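Local coordinates for CRISPR-associated protein CasA/Cse1 (Thermus thermophilus, PDB 4F3E) that serves as the largest subunit of the Cascade complex, an RNA-guided bacterial immune assembly, and has a role in binding target DNA, at residues Trp14-Lys19 and Ala153-Leu158; Val159-Ala164 and Trp243-Val248; Ala186-Thr191 and Leu339-Gln344; Glu319-Leu324 and Tyr359-Gly364. All coordinates share one frame; numbering follows the deposited sequence.

Contact 1: Trp14-Lys19 and Ala153-Leu158; sequences WIPVLK and AARALL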
loop_
_atom_site.group_PDB
_atom_site.type_symbol
_atom_site.label_atom_id
_atom_site.label_comp_id
_atom_site.label_asym_id
_atom_site.label_seq_id
_atom_site.Cartn_x
_atom_site.Cartn_y
_atom_site.Cartn_z
ATOM N N TRP A 14 -6.065 11.843 17.923
ATOM C CA TRP A 14 -6.738 11.163 16.817
ATOM C C TRP A 14 -5.815 10.233 16.042
ATOM O O TRP A 14 -6.282 9.363 15.308
ATOM C CB TRP A 14 -7.412 12.166 15.875
ATOM C CG TRP A 14 -6.432 12.987 15.103
ATOM C CD1 TRP A 14 -5.646 13.985 15.587
ATOM C CD2 TRP A 14 -6.125 12.874 13.711
ATOM N NE1 TRP A 14 -4.860 14.510 14.584
ATOM C CE2 TRP A 14 -5.132 13.845 13.420
ATOM C CE3 TRP A 14 -6.594 12.055 12.677
ATOM C CZ2 TRP A 14 -4.596 14.015 12.149
ATOM C CZ3 TRP A 14 -6.058 12.226 11.397
ATOM C CH2 TRP A 14 -5.068 13.196 11.148
ATOM N N ILE A 15 -4.509 10.402 16.212
ATOM C CA ILE A 15 -3.553 9.494 15.588
ATOM C C ILE A 15 -3.156 8.385 16.562
ATOM O O ILE A 15 -2.472 8.654 17.542
ATOM C CB ILE A 15 -2.293 10.221 15.141
ATOM C CG1 ILE A 15 -2.656 11.400 14.235
ATOM C CG2 ILE A 15 -1.357 9.231 14.434
ATOM C CD1 ILE A 15 -1.479 12.322 13.914
ATOM N N PRO A 16 -3.603 7.144 16.294
ATOM C CA PRO A 16 -3.396 6.003 17.206
ATOM C C PRO A 16 -1.962 5.529 17.129
ATOM O O PRO A 16 -1.505 5.112 16.057
ATOM C CB PRO A 16 -4.342 4.914 16.656
ATOM C CG PRO A 16 -5.186 5.604 15.564
ATOM C CD PRO A 16 -4.332 6.746 15.076
ATOM N N VAL A 17 -1.245 5.622 18.238
ATOM C CA VAL A 17 0.152 5.214 18.255
ATOM C C VAL A 17 0.450 4.270 19.398
ATOM O O VAL A 17 -0.231 4.277 20.427
ATOM C CB VAL A 17 1.085 6.431 18.394
ATOM C CG1 VAL A 17 1.256 7.100 17.052
ATOM C CG2 VAL A 17 0.540 7.364 19.433
ATOM N N LEU A 18 1.483 3.467 19.228
ATOM C CA LEU A 18 1.845 2.520 20.264
ATOM C C LEU A 18 2.904 3.152 21.148
ATOM O O LEU A 18 3.976 3.520 20.681
ATOM C CB LEU A 18 2.348 1.226 19.643
ATOM C CG LEU A 18 2.491 0.096 20.664
ATOM C CD1 LEU A 18 1.167 -0.142 21.360
ATOM C CD2 LEU A 18 2.956 -1.165 20.003
ATOM N N LYS A 19 2.576 3.329 22.421
ATOM C CA LYS A 19 3.513 3.930 23.357
ATOM C C LYS A 19 3.693 3.010 24.542
ATOM O O LYS A 19 2.784 2.846 25.350
ATOM C CB LYS A 19 3.033 5.302 23.839
ATOM C CG LYS A 19 3.924 5.896 24.934
ATOM C CD LYS A 19 3.641 7.368 25.189
ATOM C CE LYS A 19 2.206 7.573 25.641
ATOM N NZ LYS A 19 1.889 9.006 25.947
ATOM N N ALA A 153 -14.031 10.254 12.328
ATOM C CA ALA A 153 -14.434 10.993 11.147
ATOM C C ALA A 153 -13.176 11.515 10.455
ATOM O O ALA A 153 -13.036 11.432 9.248
ATOM C CB ALA A 153 -15.347 12.140 11.537
ATOM N N ALA A 154 -12.244 12.024 11.246
ATOM C CA ALA A 154 -11.019 12.581 10.703
ATOM C C ALA A 154 -10.247 11.512 9.944
ATOM O O ALA A 154 -9.760 11.754 8.847
ATOM C CB ALA A 154 -10.172 13.146 11.816
ATOM N N ARG A 155 -10.144 10.320 10.525
ATOM C CA ARG A 155 -9.394 9.266 9.871
ATOM C C ARG A 155 -10.093 8.762 8.610
ATOM O O ARG A 155 -9.448 8.501 7.604
ATOM C CB ARG A 155 -9.114 8.103 10.831
ATOM C CG ARG A 155 -8.018 8.349 11.844
ATOM C CD ARG A 155 -7.812 7.112 12.750
ATOM N NE ARG A 155 -7.919 7.521 14.129
ATOM C CZ ARG A 155 -8.856 7.110 14.965
ATOM N NH1 ARG A 155 -9.756 6.236 14.572
ATOM N NH2 ARG A 155 -8.868 7.570 16.203
ATOM N N ALA A 156 -11.410 8.612 8.681
ATOM C CA ALA A 156 -12.181 8.134 7.548
ATOM C C ALA A 156 -12.072 9.122 6.369
ATOM O O ALA A 156 -11.889 8.722 5.224
ATOM C CB ALA A 156 -13.638 7.924 7.958
ATOM N N LEU A 157 -12.170 10.413 6.658
ATOM C CA LEU A 157 -11.948 11.450 5.649
ATOM C C LEU A 157 -10.590 11.309 4.949
ATOM O O LEU A 157 -10.498 11.322 3.721
ATOM C CB LEU A 157 -12.034 12.822 6.313
ATOM C CG LEU A 157 -11.655 14.054 5.502
ATOM C CD1 LEU A 157 -12.523 14.127 4.240
ATOM C CD2 LEU A 157 -11.811 15.303 6.365
ATOM N N LEU A 158 -9.530 11.179 5.737
ATOM C CA LEU A 158 -8.177 11.119 5.188
ATOM C C LEU A 158 -8.030 9.909 4.249
ATOM O O LEU A 158 -7.425 9.990 3.185
ATOM C CB LEU A 158 -7.175 11.040 6.332
ATOM C CG LEU A 158 -5.791 11.610 6.080
ATOM C CD1 LEU A 158 -5.903 13.070 5.730
ATOM C CD2 LEU A 158 -4.917 11.412 7.311
#

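Contact 2: Val159-Ala164 and Trp243-Val248; sequences VHQAFA and WPARGV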
loop_
_atom_site.group_PDB
_atom_site.type_symbol
_atom_site.label_atom_id
_atom_site.label_comp_id
_atom_site.label_asym_id
_atom_site.label_seq_id
_atom_site.Cartn_x
_atom_site.Cartn_y
_atom_site.Cartn_z
ATOM N N VAL A 159 -8.626 8.792 4.646
ATOM C CA VAL A 159 -8.590 7.569 3.861
ATOM C C VAL A 159 -9.347 7.701 2.544
ATOM O O VAL A 159 -8.846 7.333 1.474
ATOM C CB VAL A 159 -9.124 6.368 4.689
ATOM C CG1 VAL A 159 -9.521 5.198 3.782
ATOM C CG2 VAL A 159 -8.079 5.936 5.732
ATOM N N HIS A 160 -10.554 8.236 2.617
ATOM C CA HIS A 160 -11.392 8.338 1.431
ATOM C C HIS A 160 -10.721 9.258 0.425
ATOM O O HIS A 160 -10.722 8.991 -0.759
ATOM C CB HIS A 160 -12.770 8.867 1.823
ATOM C CG HIS A 160 -13.730 8.972 0.683
ATOM N ND1 HIS A 160 -14.269 7.865 0.067
ATOM C CD2 HIS A 160 -14.270 10.049 0.070
ATOM C CE1 HIS A 160 -15.085 8.253 -0.891
ATOM N NE2 HIS A 160 -15.106 9.576 -0.915
ATOM N N GLN A 161 -10.099 10.314 0.935
ATOM C CA GLN A 161 -9.462 11.341 0.113
ATOM C C GLN A 161 -8.259 10.758 -0.623
ATOM O O GLN A 161 -7.831 11.266 -1.657
ATOM C CB GLN A 161 -9.046 12.528 1.002
ATOM C CG GLN A 161 -9.298 13.909 0.472
ATOM C CD GLN A 161 -10.733 14.151 0.099
ATOM O OE1 GLN A 161 -11.300 13.391 -0.671
ATOM N NE2 GLN A 161 -11.323 15.233 0.620
ATOM N N ALA A 162 -7.703 9.685 -0.094
ATOM C CA ALA A 162 -6.534 9.077 -0.729
ATOM C C ALA A 162 -6.864 7.838 -1.536
ATOM O O ALA A 162 -6.256 7.623 -2.572
ATOM C CB ALA A 162 -5.437 8.775 0.289
ATOM N N PHE A 163 -7.827 7.040 -1.073
ATOM C CA PHE A 163 -8.081 5.722 -1.665
ATOM C C PHE A 163 -9.378 5.540 -2.481
ATOM O O PHE A 163 -9.497 4.541 -3.194
ATOM C CB PHE A 163 -7.975 4.620 -0.601
ATOM C CG PHE A 163 -6.570 4.386 -0.089
ATOM C CD1 PHE A 163 -5.660 3.631 -0.829
ATOM C CD2 PHE A 163 -6.167 4.884 1.152
ATOM C CE1 PHE A 163 -4.353 3.385 -0.346
ATOM C CE2 PHE A 163 -4.870 4.652 1.636
ATOM C CZ PHE A 163 -3.963 3.900 0.877
ATOM N N ALA A 164 -10.332 6.475 -2.379
ATOM C CA ALA A 164 -11.610 6.413 -3.139
ATOM C C ALA A 164 -11.432 6.041 -4.597
ATOM O O ALA A 164 -10.706 6.713 -5.330
ATOM C CB ALA A 164 -12.387 7.748 -3.060
ATOM N N TRP A 243 -4.222 15.288 -1.607
ATOM C CA TRP A 243 -5.152 15.544 -2.690
ATOM C C TRP A 243 -6.600 15.640 -2.224
ATOM O O TRP A 243 -7.050 14.830 -1.420
ATOM C CB TRP A 243 -5.019 14.454 -3.755
ATOM C CG TRP A 243 -5.629 14.839 -5.079
ATOM C CD1 TRP A 243 -6.881 14.539 -5.512
ATOM C CD2 TRP A 243 -5.012 15.597 -6.125
ATOM N NE1 TRP A 243 -7.091 15.067 -6.757
ATOM C CE2 TRP A 243 -5.958 15.720 -7.163
ATOM C CE3 TRP A 243 -3.755 16.189 -6.287
ATOM C CZ2 TRP A 243 -5.688 16.401 -8.354
ATOM C CZ3 TRP A 243 -3.490 16.877 -7.477
ATOM C CH2 TRP A 243 -4.452 16.974 -8.488
ATOM N N PRO A 244 -7.335 16.652 -2.727
ATOM C CA PRO A 244 -8.773 16.782 -2.468
ATOM C C PRO A 244 -9.590 15.996 -3.486
ATOM O O PRO A 244 -10.190 16.598 -4.389
ATOM C CB PRO A 244 -9.023 18.283 -2.634
ATOM C CG PRO A 244 -7.709 18.882 -3.145
ATOM C CD PRO A 244 -6.827 17.762 -3.543
ATOM N N ALA A 245 -9.612 14.668 -3.337
ATOM C CA ALA A 245 -10.204 13.787 -4.349
ATOM C C ALA A 245 -11.725 13.905 -4.442
ATOM O O ALA A 245 -12.304 13.806 -5.527
ATOM C CB ALA A 245 -9.780 12.350 -4.135
ATOM N N ARG A 246 -12.360 14.132 -3.302
ATOM C CA ARG A 246 -13.804 14.311 -3.233
ATOM C C ARG A 246 -14.142 15.586 -2.468
ATOM O O ARG A 246 -13.352 16.067 -1.664
ATOM C CB ARG A 246 -14.455 13.115 -2.516
ATOM C CG ARG A 246 -14.294 11.784 -3.226
ATOM C CD ARG A 246 -15.190 11.669 -4.466
ATOM N NE ARG A 246 -14.959 10.379 -5.103
ATOM C CZ ARG A 246 -13.962 10.141 -5.945
ATOM N NH1 ARG A 246 -13.128 11.121 -6.277
ATOM N NH2 ARG A 246 -13.803 8.932 -6.460
ATOM N N GLY A 247 -15.329 16.129 -2.718
ATOM C CA GLY A 247 -15.818 17.226 -1.918
ATOM C C GLY A 247 -16.495 16.690 -0.680
ATOM O O GLY A 247 -17.437 15.902 -0.759
ATOM N N VAL A 248 -16.016 17.106 0.480
ATOM C CA VAL A 248 -16.621 16.633 1.707
ATOM C C VAL A 248 -16.856 17.760 2.705
ATOM O O VAL A 248 -16.030 18.664 2.830
ATOM C CB VAL A 248 -15.732 15.562 2.398
ATOM C CG1 VAL A 248 -16.411 15.096 3.660
ATOM C CG2 VAL A 248 -15.437 14.388 1.465
#

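Contact 3: Ala186-Thr191 and Leu339-Gln344; sequences ALFLPT and LRVLGQ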
loop_
_atom_site.group_PDB
_atom_site.type_symbol
_atom_site.label_atom_id
_atom_site.label_comp_id
_atom_site.label_asym_id
_atom_site.label_seq_id
_atom_site.Cartn_x
_atom_site.Cartn_y
_atom_site.Cartn_z
ATOM N N ALA A 186 0.053 -0.543 -4.778
ATOM C CA ALA A 186 0.594 -0.943 -3.476
ATOM C C ALA A 186 1.495 0.166 -2.943
ATOM O O ALA A 186 2.182 0.831 -3.703
ATOM C CB ALA A 186 1.372 -2.238 -3.605
ATOM N N LEU A 187 1.484 0.396 -1.645
ATOM C CA LEU A 187 2.318 1.469 -1.119
ATOM C C LEU A 187 3.457 0.877 -0.331
ATOM O O LEU A 187 3.237 0.037 0.557
ATOM C CB LEU A 187 1.497 2.446 -0.282
ATOM C CG LEU A 187 0.351 3.094 -1.083
ATOM C CD1 LEU A 187 -0.466 4.039 -0.215
ATOM C CD2 LEU A 187 0.894 3.833 -2.314
ATOM N N PHE A 188 4.672 1.281 -0.700
ATOM C CA PHE A 188 5.878 0.827 -0.019
ATOM C C PHE A 188 6.195 1.745 1.160
ATOM O O PHE A 188 6.488 2.931 0.975
ATOM C CB PHE A 188 7.061 0.757 -0.992
ATOM C CG PHE A 188 6.960 -0.354 -1.975
ATOM C CD1 PHE A 188 6.112 -0.250 -3.067
ATOM C CD2 PHE A 188 7.689 -1.524 -1.799
ATOM C CE1 PHE A 188 5.993 -1.301 -3.979
ATOM C CE2 PHE A 188 7.575 -2.590 -2.704
ATOM C CZ PHE A 188 6.728 -2.476 -3.799
ATOM N N LEU A 189 6.110 1.205 2.374
ATOM C CA LEU A 189 6.441 1.991 3.564
ATOM C C LEU A 189 7.519 1.333 4.443
ATOM O O LEU A 189 7.211 0.543 5.336
ATOM C CB LEU A 189 5.186 2.243 4.402
ATOM C CG LEU A 189 5.378 3.164 5.615
ATOM C CD1 LEU A 189 4.963 4.588 5.260
ATOM C CD2 LEU A 189 4.608 2.677 6.865
ATOM N N PRO A 190 8.791 1.656 4.190
ATOM C CA PRO A 190 9.848 1.136 5.064
ATOM C C PRO A 190 9.591 1.581 6.502
ATOM O O PRO A 190 9.069 2.671 6.737
ATOM C CB PRO A 190 11.112 1.808 4.532
ATOM C CG PRO A 190 10.763 2.235 3.134
ATOM C CD PRO A 190 9.309 2.533 3.132
ATOM N N THR A 191 9.962 0.744 7.457
ATOM C CA THR A 191 9.719 1.037 8.862
ATOM C C THR A 191 10.923 0.690 9.725
ATOM O O THR A 191 11.669 -0.246 9.414
ATOM C CB THR A 191 8.487 0.271 9.389
ATOM O OG1 THR A 191 8.753 -1.131 9.353
ATOM C CG2 THR A 191 7.265 0.585 8.534
ATOM N N LEU A 339 10.049 -3.760 5.787
ATOM C CA LEU A 339 9.286 -3.151 4.701
ATOM C C LEU A 339 7.825 -3.564 4.803
ATOM O O LEU A 339 7.504 -4.757 4.763
ATOM C CB LEU A 339 9.852 -3.523 3.322
ATOM C CG LEU A 339 8.936 -3.056 2.183
ATOM C CD1 LEU A 339 8.908 -1.524 2.070
ATOM C CD2 LEU A 339 9.355 -3.689 0.866
ATOM N N ARG A 340 6.955 -2.574 4.965
ATOM C CA ARG A 340 5.512 -2.786 4.957
ATOM C C ARG A 340 4.880 -2.277 3.646
ATOM O O ARG A 340 5.202 -1.194 3.143
ATOM C CB ARG A 340 4.853 -2.126 6.173
ATOM C CG ARG A 340 5.244 -2.765 7.455
ATOM C CD ARG A 340 4.971 -1.883 8.618
ATOM N NE ARG A 340 3.588 -1.898 9.050
ATOM C CZ ARG A 340 3.177 -2.427 10.196
ATOM N NH1 ARG A 340 4.049 -3.003 11.006
ATOM N NH2 ARG A 340 1.896 -2.372 10.541
ATOM N N VAL A 341 4.002 -3.098 3.085
ATOM C CA VAL A 341 3.301 -2.766 1.867
ATOM C C VAL A 341 1.824 -2.676 2.223
ATOM O O VAL A 341 1.275 -3.592 2.833
ATOM C CB VAL A 341 3.534 -3.818 0.804
ATOM C CG1 VAL A 341 2.764 -3.472 -0.462
ATOM C CG2 VAL A 341 5.014 -3.952 0.525
ATOM N N LEU A 342 1.206 -1.554 1.860
ATOM C CA LEU A 342 -0.142 -1.207 2.289
ATOM C C LEU A 342 -0.988 -0.883 1.063
ATOM O O LEU A 342 -0.565 -0.113 0.195
ATOM C CB LEU A 342 -0.104 0.027 3.219
ATOM C CG LEU A 342 0.826 -0.061 4.423
ATOM C CD1 LEU A 342 0.854 1.250 5.150
ATOM C CD2 LEU A 342 0.369 -1.169 5.339
ATOM N N GLY A 343 -2.187 -1.438 0.978
ATOM C CA GLY A 343 -3.070 -1.038 -0.101
ATOM C C GLY A 343 -4.399 -1.768 -0.245
ATOM O O GLY A 343 -4.780 -2.586 0.583
ATOM N N GLN A 344 -5.118 -1.446 -1.314
ATOM C CA GLN A 344 -6.420 -2.015 -1.567
ATOM C C GLN A 344 -6.219 -3.003 -2.659
ATOM O O GLN A 344 -5.434 -2.750 -3.561
ATOM C CB GLN A 344 -7.401 -0.940 -2.092
ATOM C CG GLN A 344 -7.735 0.141 -1.097
ATOM C CD GLN A 344 -8.813 1.094 -1.597
ATOM O OE1 GLN A 344 -9.844 1.261 -0.952
ATOM N NE2 GLN A 344 -8.564 1.743 -2.735
#

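Contact 4: Glu319-Leu324 and Tyr359-Gly364; sequences EHAENL and YPLPSG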
loop_
_atom_site.group_PDB
_atom_site.type_symbol
_atom_site.label_atom_id
_atom_site.label_comp_id
_atom_site.label_asym_id
_atom_site.label_seq_id
_atom_site.Cartn_x
_atom_site.Cartn_y
_atom_site.Cartn_z
ATOM N N GLU A 319 13.918 2.953 -2.289
ATOM C CA GLU A 319 15.252 3.334 -2.733
ATOM C C GLU A 319 15.987 4.134 -1.660
ATOM O O GLU A 319 17.158 3.888 -1.388
ATOM C CB GLU A 319 15.163 4.131 -4.032
ATOM C CG GLU A 319 16.481 4.341 -4.768
ATOM C CD GLU A 319 16.304 5.074 -6.095
ATOM O OE1 GLU A 319 15.370 5.899 -6.209
ATOM O OE2 GLU A 319 17.100 4.829 -7.027
ATOM N N HIS A 320 15.285 5.082 -1.045
ATOM C CA HIS A 320 15.891 5.994 -0.071
ATOM C C HIS A 320 16.228 5.261 1.224
ATOM O O HIS A 320 17.286 5.470 1.790
ATOM C CB HIS A 320 14.951 7.187 0.200
ATOM C CG HIS A 320 15.240 7.926 1.475
ATOM N ND1 HIS A 320 16.297 8.805 1.607
ATOM C CD2 HIS A 320 14.607 7.914 2.671
ATOM C CE1 HIS A 320 16.294 9.307 2.828
ATOM N NE2 HIS A 320 15.283 8.785 3.498
ATOM N N ALA A 321 15.330 4.381 1.672
ATOM C CA ALA A 321 15.565 3.607 2.887
ATOM C C ALA A 321 16.794 2.721 2.732
ATOM O O ALA A 321 17.646 2.660 3.624
ATOM C CB ALA A 321 14.330 2.782 3.276
ATOM N N GLU A 322 16.891 2.067 1.580
ATOM C CA GLU A 322 17.962 1.123 1.306
ATOM C C GLU A 322 19.308 1.865 1.273
ATOM O O GLU A 322 20.343 1.349 1.712
ATOM C CB GLU A 322 17.654 0.374 -0.007
ATOM C CG GLU A 322 18.507 -0.870 -0.303
ATOM C CD GLU A 322 19.873 -0.553 -0.946
ATOM O OE1 GLU A 322 20.183 0.640 -1.171
ATOM O OE2 GLU A 322 20.637 -1.508 -1.227
ATOM N N ASN A 323 19.284 3.091 0.776
ATOM C CA ASN A 323 20.475 3.923 0.751
ATOM C C ASN A 323 20.866 4.321 2.171
ATOM O O ASN A 323 22.019 4.257 2.567
ATOM C CB ASN A 323 20.203 5.173 -0.093
ATOM C CG ASN A 323 21.430 6.042 -0.265
ATOM O OD1 ASN A 323 22.517 5.545 -0.548
ATOM N ND2 ASN A 323 21.264 7.350 -0.082
ATOM N N LEU A 324 19.873 4.757 2.925
ATOM C CA LEU A 324 20.069 5.212 4.287
ATOM C C LEU A 324 20.622 4.080 5.152
ATOM O O LEU A 324 21.521 4.272 5.967
ATOM C CB LEU A 324 18.742 5.724 4.842
ATOM C CG LEU A 324 18.765 6.470 6.164
ATOM C CD1 LEU A 324 19.611 7.717 6.042
ATOM C CD2 LEU A 324 17.339 6.828 6.548
ATOM N N TYR A 359 7.717 -7.511 5.000
ATOM C CA TYR A 359 8.925 -8.194 4.557
ATOM C C TYR A 359 10.159 -7.553 5.207
ATOM O O TYR A 359 10.124 -6.404 5.623
ATOM C CB TYR A 359 9.074 -8.139 3.022
ATOM C CG TYR A 359 7.847 -8.528 2.213
ATOM C CD1 TYR A 359 7.629 -9.843 1.857
ATOM C CD2 TYR A 359 6.918 -7.567 1.785
ATOM C CE1 TYR A 359 6.534 -10.221 1.118
ATOM C CE2 TYR A 359 5.804 -7.938 1.036
ATOM C CZ TYR A 359 5.620 -9.279 0.711
ATOM O OH TYR A 359 4.531 -9.707 -0.024
ATOM N N PRO A 360 11.264 -8.307 5.283
ATOM C CA PRO A 360 12.591 -7.776 5.608
ATOM C C PRO A 360 12.993 -6.753 4.563
ATOM O O PRO A 360 12.595 -6.901 3.420
ATOM C CB PRO A 360 13.515 -8.993 5.439
ATOM C CG PRO A 360 12.638 -10.159 5.402
ATOM C CD PRO A 360 11.320 -9.714 4.870
ATOM N N LEU A 361 13.767 -5.741 4.935
ATOM C CA LEU A 361 14.446 -4.921 3.939
ATOM C C LEU A 361 15.929 -5.295 3.930
ATOM O O LEU A 361 16.720 -4.805 4.741
ATOM C CB LEU A 361 14.255 -3.431 4.217
ATOM C CG LEU A 361 14.777 -2.539 3.093
ATOM C CD1 LEU A 361 13.601 -1.909 2.432
ATOM C CD2 LEU A 361 15.694 -1.459 3.625
ATOM N N PRO A 362 16.310 -6.189 3.018
ATOM C CA PRO A 362 17.632 -6.819 3.053
ATOM C C PRO A 362 18.775 -5.821 2.912
ATOM O O PRO A 362 18.713 -4.887 2.101
ATOM C CB PRO A 362 17.605 -7.754 1.845
ATOM C CG PRO A 362 16.156 -7.951 1.539
ATOM C CD PRO A 362 15.503 -6.656 1.886
ATOM N N SER A 363 19.823 -6.053 3.694
ATOM C CA SER A 363 20.999 -5.192 3.741
ATOM C C SER A 363 21.363 -4.549 2.398
ATOM O O SER A 363 21.268 -3.328 2.236
ATOM C CB SER A 363 22.188 -5.977 4.293
ATOM O OG SER A 363 23.189 -5.110 4.786
ATOM N N GLY A 364 21.781 -5.357 1.433
ATOM C CA GLY A 364 22.226 -4.798 0.169
ATOM C C GLY A 364 21.308 -5.082 -1.007
ATOM O O GLY A 364 21.774 -5.398 -2.113
#

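Contact 1: Trp14-Lys19 and Ala153-Leu158
At a beta bulge in which W14 and I15 together pair with V26 of the neighbouring strand, W14 meets helix 150-163 through its backbone carbonyl and its indole. The carbonyl supplies the polar half of the contact. R155 NE donates to W14 O at 2.7 Å with an N-H...O angle of 169°, almost in line with the carbonyl bond, and the oxygen lies in the guanidinium plane. From the same guanidinium, R155 NH2 adds a weak bond to W14 O at 3.3 Å. In the arginine chain the bend at chi3 (-126°) swings NE toward this oxygen. Arginine suits the place because it is long enough to span from helix to sheet and offers several N-H groups in one rigid plane: R155 NH2 also forms a salt bridge with E25 OE1. One guanidinium therefore ties the helix to the residue just ahead of strand 15-19 and to strand 22-26, its neighbour in a three-stranded antiparallel sheet. P16 CG sits over one face of the guanidinium, 3.6 Å from R155 NE, while the N-H groups work in the plane. The indole supplies the apolar half. W14 CE3 lies 3.8 Å from A154 CB, a methyl small enough for the broad ring to come close to the helix. R155 CG and L158 CD2 both reach the rim of the indole near its plane, the latter 4.2 Å from W14 CH2. I15 CG1 sits over the centre of one indole face, W14 NE1 bonds to L9 O, and L52 and L55 of helix 46-64 also pack on the tryptophan.

Contact 2: Val159-Ala164 and Trp243-Val248
Q161 OE1 accepts a hydrogen bond from R246 N at 2.9 Å, with the donor lying above the amide plane and an N-H...O angle of 150°. The same carboxamide turns its other end to R246 O, which takes a weak bond from Q161 NE2 at 3.2 Å; that nitrogen also has a weak bond to L108 O. Glutamine fits here because one flat group can offer both an acceptor and a donor to the backbone of a single residue. Its chi1 (-138°) puts Q161 CG 3.1 Å from W243 O, and the fold at chi2 turns the amide toward R246. The contact sets the last turn of helix 150-163 against the start of strand 246-252 of a mixed sheet, the short segments 159-163 and 246-248 running nearly antiparallel at 167°. Beyond the helix end, A164 CB lies over one face of the R246 guanidinium, 3.9 Å from R246 NH2, and also over a face of the H160 ring. The ring and the guanidinium stand almost perpendicular, and R246 CG comes 3.3 Å from H160 NE2, an atom that is hydrogen-bonded to Y262 OH. The arginine head donates to two backbone carbonyls: R246 NH1 to A245 O at 2.9 Å, and R246 NH2 to K178 O.

Contact 3: Ala186-Thr191 and Leu339-Gln344
L339 stands opposite P190 in a non-hydrogen-bonded antiparallel pair, where proline's lack of an N-H costs this pairing no bond. L339 CD2 meets the edge of the F188 ring, 3.8 Å from F188 CD2. R340 pairs with L189 through two bonds: L189 N donates to R340 O at 2.7 Å, and R340 N returns to L189 O at 3.1 Å from well above the carbonyl plane. The aliphatic part of the arginine runs roughly perpendicular to the T191 side chain, R340 CD lying 3.4 Å from T191 CG2. A bend at chi3 (81°) then carries the guanidinium onward, and R340 NE forms a salt bridge with E49. V341 branches two ways, as a beta-branched residue can: V341 CG1 touches A186 CB at 3.7 Å, while V341 CG2 lies over a face of the F188 ring. L342 closes another hydrogen-bonded pair, L187 N to L342 O at 2.8 Å and L342 N to L187 O at 2.9 Å. Four backbone bonds thus fix the register, apolar side chains fill the face of F188, P190, L339 and V341, while R340 joins leucines on the other, and the E49 carboxylate probably eases the repulsion between R340 and nearby R356.

Contact 4: Glu319-Leu324 and Tyr359-Gly364
L361 makes the apolar part of the contact, sending one methyl against the helix backbone at E322 and the A321 methyl. L361 CD2 lies 4.1 Å from E322 CA and 4.5 Å from A321 CB, so the leucine branch rests where the small alanine keeps the helix surface low. This is loose van der Waals packing, suited to leucine, whose branched end can settle against a helix surface. The polar part belongs to E322. Its chain leaves the helix with CG opposite the backbone N (chi1 -167°) and then bends at chi2 (-83°), which brings the carboxylate beside residues 363-364. E322 OE2 comes 3.6 Å from G364 C, where glycine presents bare backbone, and bonds to L366 N just beyond. A long acidic side chain is apt for reaching a backbone N-H there. Two further polar links join the same elements, L361 O with Q325 NE2 and S363 OG with E329 OE2, although S363 is poorly ordered. Helix 316-330 thus lies against L361 and the residues leading on toward helix 368-400; A321 also packs on L201 of helix 195-202, while P362 touches F441 of helix 425-441.

Contacts 1 and 2 use successive parts of helix 150-163, their centres about 16 Å apart, and they meet where L157 CD1 packs on V248 CB at 4.0 Å. The end of that helix then reaches contact 3: F163 O lies 3.0 Å from Q344 NE2, a probable hydrogen bond, and F163 CZ is 3.7 Å from L187 CD1. Contacts 3 and 4, with centres about 13 Å apart, share the sheet in which strands 337-347 and 350-361 are neighbours; P190 CB also packs against A321 CB at 3.6 Å. Contacts 2 and 4 lie on opposite sides of the chain's centre, about 31 Å between centres, with contact 3 near the middle.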